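Local coordinates for DUF917 domain-containing protein (Chromobacterium violaceum, PDB 2O3I), which is of unknown function but combines N- and C-terminal S-Me-THD-like domains in one chain, two copies of which form the assembly, at residues Gly25-Met28 against Ile29-Arg32; Val186-Gln189 against Met190-Ile194; Val241-Ala244 against Glu245-Leu248. The protein carries 2 engineered substitutions. One frame throughout, in Å; residues are numbered along the deposited sequence.

Overall arrangement
Three local contacts, each within an unbroken stretch of chain, show how helices begin and hold their turns. From the N terminus, interaction 1 closes the turn where a glycine-rich loop enters helix 28-35, in the N-terminal S-Me-THD-like domain. Interaction 2 joins successive turns of helix 183-194, which lies against the mixed sheet and reaches the second subunit. Interaction 3 starts helix 244-255, beside the antiparallel sheet. They follow in series, and none nests in or crosses another. The centre of interaction 1 is about 23 Å from that of interaction 2 and about 22 Å from that of interaction 3; the centres of the last two are about 40 Å apart, on opposite sides of the chain's centre.

Interaction 1 (Gly25-Met28 against Ile29-Arg32); sequences GGTM and ISAR
Thr27 and Ser30 meet one turn apart at the start of helix 28-35, where their hydroxyls and the carbonyl of Thr27 lie close together. The carbonyl Thr27 O receives Ala31 N at 3.1 Å, the first backbone bond of the helix. Ser30 OG approaches the same oxygen, 3.2 Å from Thr27 O, and also lies 3.3 Å from Thr27 OG1 in what would be a weak bond; a single hydroxyl proton has these two acceptors to choose from, and the choice is not settled. The first torsion of Thr27 (69°) sets its hydroxyl between the backbone N and the carbonyl carbon, on the side of Ser30 N, and Thr27 OG1 stands 3.0 Å from Ser30 N. Thr27 OG1 is hydrogen-bonded to Asn75 OD1 of a neighbouring loop, and Met28 N to Asp336 OD1 of helix 334-337.

The next carbonyl is satisfied in the same way as that of Thr27: Arg32 N donates to Met28 O at 2.7 Å, with an N-H...O angle of 154°. Further out, the side chains of Met28, a selenomethionine, and Arg32 run alongside each other, and the methyl Met28 CE lies over one face of the guanidinium at its NH2 corner, 3.1 Å from Arg32 NH2. The charge is met by other residues: Arg32 NH2 forms a salt bridge with Glu11 and a hydrogen bond with Gln329. Before the helix, Gly25 and Gly26 adopt backbone conformations in which a CB would run into the carbonyl O of the preceding residue. The whole is a glycine-rich loop leading into a helix N-terminus, in contact with helices 10-19 and 111-124, with a threonine at the N-cap position.

Interaction 2 (Val186-Gln189 against Met190-Ile194); sequences VVEQ and MLRPI
Glu188 and Arg192, one turn apart, form the charged pair of this helix. Arg192 NH2 reaches Glu188 OE2 at 3.1 Å in a salt bridge. The fit is oblique: the nitrogen stands well above the carboxylate plane, and the two flat groups are turned 45° apart. Leu141 N also donates to this oxygen, giving it two partners.

Apolar contacts follow the same four-residue spacing. Val187 CG1, anti to its backbone nitrogen (165°), presses on Leu191 CD1 at 3.5 Å, a tight approach. On another side Val186 CG1 meets the terminal methyl of the selenomethionine Met190, CE, at 3.6 Å.

These are i to i+4 pairs of an alpha helix, 183-194, packed on strands 156-159 and 165-171 of the mixed sheet. Among the backbone bonds, Leu191 N binds Val187 O at 2.9 Å, while Met190 N divides itself weakly between Val186 O and Val187 O. The helix kinks at Pro193, whose nitrogen carries no hydrogen; its CD lies 3.0 Å from Gln189 O instead.

Contacts between subunits come last: Gln189 NE2 hydrogen-bonds Asn197 OD1 of the second subunit, and Met190 packs on that same Asn197.

Interaction 3 (Val241-Ala244 against Glu245-Leu248); sequences VKTA and EAML
Ala244, Val241 and Ala246 are the residues that bury the most surface where the loop 241-244 runs into helix 244-255. Ala244 opens the helix, and both ends of its backbone are engaged. Its carbonyl, Ala244 O, accepts Leu248 N at 3.0 Å in a nearly straight bond (164°), and its nitrogen is bound by Glu325 OE1. The isobutyl group of Leu248 lies alongside that carbonyl, bringing Leu248 CG to 3.5 Å from Ala244 O.

Ala246, two residues on, faces back toward the loop. Its nitrogen is taken by the side chain of the N-cap residue: Ala246 N donates to Thr243 OG1 at 3.0 Å, a capping bond made possible because chi1 of Thr243 (60°) swings the hydroxyl between the backbone N and the carbonyl carbon. The bond also brings the methyl close, Ala246 CB being 3.1 Å from Thr243 OG1. One residue further, Met247 N donates to Thr243 O at 2.9 Å, so the N-cap threonine holds two successive helix nitrogens, one through its hydroxyl and one through its carbonyl.

Val241 supplies the apolar side of this turn. Only its CG2 branch, the methyl opposite the backbone nitrogen, comes close, and it lies 3.4 Å from Met247 CA, tighter than normal van der Waals contact. The same methyl is 3.7 Å from Met247 CB, so it sits against the root of the selenomethionine side chain, whose far end leads away.

Around this start, Val241 and Met247 pack on helix 225-237 through Leu236 and Leu232 and on Phe323 of strand 319-324, while Ala244, Met247 and Leu248 rest on strand 352-358: the helix begins against helix 225-237 and these two strands of the antiparallel sheet.

Interaction 1 (Gly25-Met28 against Ile29-Arg32)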
ATOM      1  N   GLY A  25      13.393 -12.035 -15.088  1.00 25.90           N
ATOM      2  CA  GLY A  25      12.833 -11.259 -16.185  1.00 27.67           C
ATOM      3  C   GLY A  25      11.499 -11.725 -16.756  1.00 27.55           C
ATOM      4  O   GLY A  25      11.078 -11.247 -17.808  1.00 25.71           O
ATOM      5  N   GLY A  26      10.832 -12.652 -16.074  1.00 27.02           N
ATOM      6  CA  GLY A  26       9.552 -13.138 -16.556  1.00 26.61           C
ATOM      7  C   GLY A  26       9.710 -14.374 -17.414  1.00 27.98           C
ATOM      8  O   GLY A  26      10.693 -14.507 -18.135  1.00 29.55           O
ATOM      9  N   THR A  27       8.736 -15.275 -17.345  1.00 29.02           N
ATOM     10  CA  THR A  27       8.774 -16.517 -18.110  1.00 30.41           C
ATOM     11  C   THR A  27       8.451 -16.307 -19.578  1.00 30.70           C
ATOM     12  O   THR A  27       7.685 -15.407 -19.939  1.00 28.75           O
ATOM     13  CB  THR A  27       7.759 -17.544 -17.584  1.00 30.23           C
ATOM     14  OG1 THR A  27       6.435 -17.077 -17.865  1.00 29.57           O
ATOM     15  CG2 THR A  27       7.917 -17.739 -16.077  1.00 31.96           C
HETATM   16  N   MSE A  28       9.042 -17.146 -20.420  1.00 30.43           N
HETATM   17  CA  MSE A  28       8.791 -17.086 -21.848  1.00 31.96           C
HETATM   18  C   MSE A  28       7.344 -17.519 -22.044  1.00 31.20           C
HETATM   19  O   MSE A  28       6.676 -17.113 -22.994  1.00 31.03           O
HETATM   20  CB  MSE A  28       9.733 -18.034 -22.590  1.00 35.05           C
HETATM   21  CG  MSE A  28      11.177 -17.574 -22.611  1.00 38.50           C
HETATM   22 SE   MSE A  28      12.381 -18.955 -23.231  1.00 47.97          SE
HETATM   23  CE  MSE A  28      12.063 -18.845 -25.130  1.00 47.68           C
ATOM     24  N   ILE A  29       6.865 -18.339 -21.118  1.00 30.20           N
ATOM     25  CA  ILE A  29       5.500 -18.835 -21.168  1.00 29.38           C
ATOM     26  C   ILE A  29       4.505 -17.683 -21.211  1.00 28.32           C
ATOM     27  O   ILE A  29       3.657 -17.615 -22.100  1.00 26.21           O
ATOM     28  CB  ILE A  29       5.211 -19.716 -19.950  1.00 31.26           C
ATOM     29  CG1 ILE A  29       6.273 -20.824 -19.865  1.00 33.91           C
ATOM     30  CG2 ILE A  29       3.796 -20.285 -20.050  1.00 32.56           C
ATOM     31  CD1 ILE A  29       6.204 -21.696 -18.618  1.00 35.39           C
ATOM     32  N   SER A  30       4.614 -16.767 -20.252  1.00 27.72           N
ATOM     33  CA  SER A  30       3.711 -15.626 -20.207  1.00 27.53           C
ATOM     34  C   SER A  30       4.028 -14.648 -21.336  1.00 26.14           C
ATOM     35  O   SER A  30       3.151 -13.940 -21.807  1.00 25.97           O
ATOM     36  CB  SER A  30       3.795 -14.915 -18.848  1.00 28.50           C
ATOM     37  OG  SER A  30       5.001 -14.188 -18.702  1.00 32.15           O
ATOM     38  N   ALA A  31       5.285 -14.608 -21.768  1.00 27.25           N
ATOM     39  CA  ALA A  31       5.669 -13.714 -22.855  1.00 27.08           C
ATOM     40  C   ALA A  31       5.037 -14.206 -24.155  1.00 27.75           C
ATOM     41  O   ALA A  31       4.566 -13.407 -24.963  1.00 28.67           O
ATOM     42  CB  ALA A  31       7.185 -13.661 -22.996  1.00 24.66           C
ATOM     43  N   ARG A  32       5.027 -15.524 -24.345  1.00 27.62           N
ATOM     44  CA  ARG A  32       4.449 -16.136 -25.540  1.00 29.26           C
ATOM     45  C   ARG A  32       2.934 -16.006 -25.534  1.00 29.88           C
ATOM     46  O   ARG A  32       2.315 -15.814 -26.579  1.00 30.39           O
ATOM     47  CB  ARG A  32       4.865 -17.613 -25.644  1.00 30.32           C
ATOM     48  CG  ARG A  32       6.273 -17.810 -26.230  1.00 32.07           C
ATOM     49  CD  ARG A  32       6.795 -19.237 -26.085  1.00 31.36           C
ATOM     50  NE  ARG A  32       8.123 -19.397 -26.679  1.00 31.98           N
ATOM     51  CZ  ARG A  32       8.951 -20.410 -26.420  1.00 33.32           C
ATOM     52  NH1 ARG A  32       8.591 -21.364 -25.574  1.00 33.21           N
ATOM     53  NH2 ARG A  32      10.148 -20.462 -26.993  1.00 29.69           N
TER

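Interaction 2 (Val186-Gln189 against Met190-Ile194)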
ATOM      1  N   VAL A 186      11.663   1.603  -0.878  1.00 31.42           N
ATOM      2  CA  VAL A 186      10.440   1.931  -0.156  1.00 30.76           C
ATOM      3  C   VAL A 186       9.230   1.836  -1.080  1.00 30.42           C
ATOM      4  O   VAL A 186       8.212   1.235  -0.730  1.00 31.54           O
ATOM      5  CB  VAL A 186      10.505   3.362   0.439  1.00 31.56           C
ATOM      6  CG1 VAL A 186       9.260   3.632   1.273  1.00 32.62           C
ATOM      7  CG2 VAL A 186      11.760   3.525   1.290  1.00 32.24           C
ATOM      8  N   VAL A 187       9.344   2.433  -2.261  1.00 29.13           N
ATOM      9  CA  VAL A 187       8.256   2.403  -3.225  1.00 28.50           C
ATOM     10  C   VAL A 187       7.898   0.964  -3.572  1.00 29.04           C
ATOM     11  O   VAL A 187       6.727   0.598  -3.603  1.00 28.26           O
ATOM     12  CB  VAL A 187       8.638   3.174  -4.508  1.00 28.79           C
ATOM     13  CG1 VAL A 187       7.677   2.833  -5.643  1.00 24.61           C
ATOM     14  CG2 VAL A 187       8.619   4.669  -4.222  1.00 23.68           C
ATOM     15  N   GLU A 188       8.912   0.145  -3.821  1.00 29.11           N
ATOM     16  CA  GLU A 188       8.679  -1.248  -4.162  1.00 31.30           C
ATOM     17  C   GLU A 188       8.024  -1.987  -2.994  1.00 31.51           C
ATOM     18  O   GLU A 188       7.167  -2.846  -3.192  1.00 29.51           O
ATOM     19  CB  GLU A 188       9.998  -1.918  -4.525  1.00 33.30           C
ATOM     20  CG  GLU A 188       9.855  -3.328  -5.040  1.00 35.82           C
ATOM     21  CD  GLU A 188      11.197  -3.953  -5.338  1.00 38.06           C
ATOM     22  OE1 GLU A 188      11.993  -4.113  -4.391  1.00 41.41           O
ATOM     23  OE2 GLU A 188      11.461  -4.274  -6.514  1.00 39.43           O
ATOM     24  N   GLN A 189       8.439  -1.647  -1.779  1.00 33.00           N
ATOM     25  CA  GLN A 189       7.890  -2.271  -0.579  1.00 34.72           C
ATOM     26  C   GLN A 189       6.411  -1.972  -0.417  1.00 33.98           C
ATOM     27  O   GLN A 189       5.677  -2.743   0.188  1.00 32.57           O
ATOM     28  CB  GLN A 189       8.638  -1.784   0.658  1.00 34.98           C
ATOM     29  CG  GLN A 189      10.021  -2.375   0.814  1.00 38.27           C
ATOM     30  CD  GLN A 189      10.780  -1.759   1.966  1.00 38.72           C
ATOM     31  OE1 GLN A 189      11.923  -2.122   2.231  1.00 42.69           O
ATOM     32  NE2 GLN A 189      10.148  -0.820   2.657  1.00 39.49           N
HETATM   33  N   MSE A 190       5.972  -0.846  -0.962  1.00 36.12           N
HETATM   34  CA  MSE A 190       4.575  -0.458  -0.855  1.00 37.99           C
HETATM   35  C   MSE A 190       3.724  -0.886  -2.045  1.00 38.64           C
HETATM   36  O   MSE A 190       2.523  -1.124  -1.902  1.00 38.22           O
HETATM   37  CB  MSE A 190       4.476   1.051  -0.664  1.00 37.82           C
HETATM   38  CG  MSE A 190       5.154   1.526   0.599  1.00 40.69           C
HETATM   39 SE   MSE A 190       5.027   3.428   0.809  1.00 43.78          SE
HETATM   40  CE  MSE A 190       5.898   3.608   2.528  1.00 42.28           C
ATOM     41  N   LEU A 191       4.352  -0.995  -3.213  1.00 38.75           N
ATOM     42  CA  LEU A 191       3.642  -1.384  -4.423  1.00 39.79           C
ATOM     43  C   LEU A 191       3.222  -2.848  -4.408  1.00 41.45           C
ATOM     44  O   LEU A 191       2.069  -3.175  -4.693  1.00 41.61           O
ATOM     45  CB  LEU A 191       4.512  -1.122  -5.656  1.00 38.69           C
ATOM     46  CG  LEU A 191       4.850   0.329  -6.010  1.00 36.36           C
ATOM     47  CD1 LEU A 191       5.833   0.342  -7.162  1.00 37.56           C
ATOM     48  CD2 LEU A 191       3.596   1.088  -6.385  1.00 35.85           C
ATOM     49  N   ARG A 192       4.153  -3.727  -4.067  1.00 42.34           N
ATOM     50  CA  ARG A 192       3.864  -5.154  -4.061  1.00 44.45           C
ATOM     51  C   ARG A 192       2.693  -5.594  -3.177  1.00 43.06           C
ATOM     52  O   ARG A 192       1.893  -6.434  -3.581  1.00 43.55           O
ATOM     53  CB  ARG A 192       5.136  -5.940  -3.714  1.00 47.23           C
ATOM     54  CG  ARG A 192       6.242  -5.794  -4.767  1.00 51.15           C
ATOM     55  CD  ARG A 192       7.449  -6.682  -4.469  1.00 54.03           C
ATOM     56  NE  ARG A 192       8.555  -6.472  -5.404  1.00 56.07           N
ATOM     57  CZ  ARG A 192       8.547  -6.824  -6.687  1.00 57.02           C
ATOM     58  NH1 ARG A 192       7.486  -7.418  -7.216  1.00 57.99           N
ATOM     59  NH2 ARG A 192       9.605  -6.575  -7.447  1.00 58.29           N
ATOM     60  N   PRO A 193       2.573  -5.044  -1.959  1.00 42.50           N
ATOM     61  CA  PRO A 193       1.447  -5.468  -1.117  1.00 41.35           C
ATOM     62  C   PRO A 193       0.092  -5.056  -1.692  1.00 40.40           C
ATOM     63  O   PRO A 193      -0.899  -5.773  -1.553  1.00 39.98           O
ATOM     64  CB  PRO A 193       1.745  -4.791   0.218  1.00 41.54           C
ATOM     65  CG  PRO A 193       3.242  -4.747   0.237  1.00 41.10           C
ATOM     66  CD  PRO A 193       3.561  -4.292  -1.167  1.00 41.62           C
ATOM     67  N   ILE A 194       0.060  -3.894  -2.335  1.00 39.37           N
ATOM     68  CA  ILE A 194      -1.161  -3.380  -2.939  1.00 38.16           C
ATOM     69  C   ILE A 194      -1.680  -4.357  -3.989  1.00 39.23           C
ATOM     70  O   ILE A 194      -2.887  -4.502  -4.173  1.00 39.37           O
ATOM     71  CB  ILE A 194      -0.907  -1.995  -3.579  1.00 36.73           C
ATOM     72  CG1 ILE A 194      -0.634  -0.969  -2.475  1.00 35.05           C
ATOM     73  CG2 ILE A 194      -2.093  -1.575  -4.433  1.00 36.49           C
ATOM     74  CD1 ILE A 194      -0.191   0.373  -2.968  1.00 31.57           C
TER

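Interaction 3 (Val241-Ala244 against Glu245-Leu248)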
ATOM      1  N   VAL A 241      23.002 -21.953 -32.707  1.00 34.41           N
ATOM      2  CA  VAL A 241      23.749 -22.118 -31.463  1.00 36.41           C
ATOM      3  C   VAL A 241      23.107 -23.201 -30.597  1.00 36.10           C
ATOM      4  O   VAL A 241      22.185 -22.936 -29.818  1.00 36.50           O
ATOM      5  CB  VAL A 241      23.841 -20.763 -30.700  1.00 37.87           C
ATOM      6  CG1 VAL A 241      22.498 -20.083 -30.685  1.00 40.04           C
ATOM      7  CG2 VAL A 241      24.344 -20.978 -29.289  1.00 37.58           C
ATOM      8  N   LYS A 242      23.615 -24.424 -30.744  1.00 34.90           N
ATOM      9  CA  LYS A 242      23.091 -25.585 -30.027  1.00 35.75           C
ATOM     10  C   LYS A 242      24.014 -26.125 -28.930  1.00 34.24           C
ATOM     11  O   LYS A 242      23.705 -27.130 -28.289  1.00 33.29           O
ATOM     12  CB  LYS A 242      22.797 -26.706 -31.027  1.00 38.31           C
ATOM     13  CG  LYS A 242      21.843 -26.333 -32.164  1.00 38.26           C
ATOM     14  CD  LYS A 242      21.724 -27.486 -33.156  1.00 38.53           C
ATOM     15  CE  LYS A 242      20.708 -27.205 -34.249  1.00 38.68           C
ATOM     16  NZ  LYS A 242      19.329 -27.064 -33.703  1.00 41.92           N
ATOM     17  N   THR A 243      25.149 -25.466 -28.727  1.00 33.19           N
ATOM     18  CA  THR A 243      26.104 -25.878 -27.707  1.00 32.48           C
ATOM     19  C   THR A 243      26.582 -24.670 -26.917  1.00 33.07           C
ATOM     20  O   THR A 243      26.604 -23.546 -27.430  1.00 33.19           O
ATOM     21  CB  THR A 243      27.352 -26.539 -28.320  1.00 32.16           C
ATOM     22  OG1 THR A 243      28.004 -25.601 -29.185  1.00 32.52           O
ATOM     23  CG2 THR A 243      26.982 -27.784 -29.102  1.00 31.68           C
ATOM     24  N   ALA A 244      26.980 -24.911 -25.673  1.00 32.43           N
ATOM     25  CA  ALA A 244      27.482 -23.851 -24.814  1.00 33.10           C
ATOM     26  C   ALA A 244      28.662 -23.148 -25.488  1.00 33.07           C
ATOM     27  O   ALA A 244      28.770 -21.923 -25.444  1.00 32.97           O
ATOM     28  CB  ALA A 244      27.908 -24.433 -23.461  1.00 32.00           C
ATOM     29  N   GLU A 245      29.543 -23.927 -26.112  1.00 33.76           N
ATOM     30  CA  GLU A 245      30.709 -23.375 -26.797  1.00 35.28           C
ATOM     31  C   GLU A 245      30.262 -22.452 -27.927  1.00 34.28           C
ATOM     32  O   GLU A 245      30.815 -21.368 -28.114  1.00 33.85           O
ATOM     33  CB  GLU A 245      31.570 -24.496 -27.376  1.00 37.39           C
ATOM     34  CG  GLU A 245      32.885 -24.023 -27.979  1.00 44.17           C
ATOM     35  CD  GLU A 245      33.673 -25.153 -28.630  1.00 47.06           C
ATOM     36  OE1 GLU A 245      33.697 -26.266 -28.059  1.00 48.80           O
ATOM     37  OE2 GLU A 245      34.278 -24.928 -29.701  1.00 47.92           O
ATOM     38  N   ALA A 246      29.261 -22.891 -28.681  1.00 32.80           N
ATOM     39  CA  ALA A 246      28.739 -22.088 -29.779  1.00 32.00           C
ATOM     40  C   ALA A 246      28.117 -20.799 -29.245  1.00 29.94           C
ATOM     41  O   ALA A 246      28.183 -19.763 -29.894  1.00 30.16           O
ATOM     42  CB  ALA A 246      27.695 -22.886 -30.566  1.00 32.90           C
HETATM   43  N   MSE A 247      27.508 -20.865 -28.065  1.00 29.24           N
HETATM   44  CA  MSE A 247      26.889 -19.677 -27.478  1.00 28.24           C
HETATM   45  C   MSE A 247      27.965 -18.649 -27.170  1.00 28.14           C
HETATM   46  O   MSE A 247      27.823 -17.469 -27.501  1.00 24.34           O
HETATM   47  CB  MSE A 247      26.116 -20.046 -26.204  1.00 32.09           C
HETATM   48  CG  MSE A 247      25.618 -18.853 -25.392  1.00 35.55           C
HETATM   49 SE   MSE A 247      24.535 -17.584 -26.405  1.00 40.82          SE
HETATM   50  CE  MSE A 247      22.783 -18.181 -25.845  1.00 37.54           C
ATOM     51  N   LEU A 248      29.047 -19.106 -26.545  1.00 28.03           N
ATOM     52  CA  LEU A 248      30.156 -18.222 -26.208  1.00 30.86           C
ATOM     53  C   LEU A 248      30.782 -17.651 -27.481  1.00 31.44           C
ATOM     54  O   LEU A 248      31.150 -16.475 -27.528  1.00 30.72           O
ATOM     55  CB  LEU A 248      31.215 -18.974 -25.400  1.00 31.71           C
ATOM     56  CG  LEU A 248      30.777 -19.461 -24.018  1.00 33.42           C
ATOM     57  CD1 LEU A 248      31.877 -20.332 -23.438  1.00 36.31           C
ATOM     58  CD2 LEU A 248      30.485 -18.276 -23.100  1.00 33.10           C
TER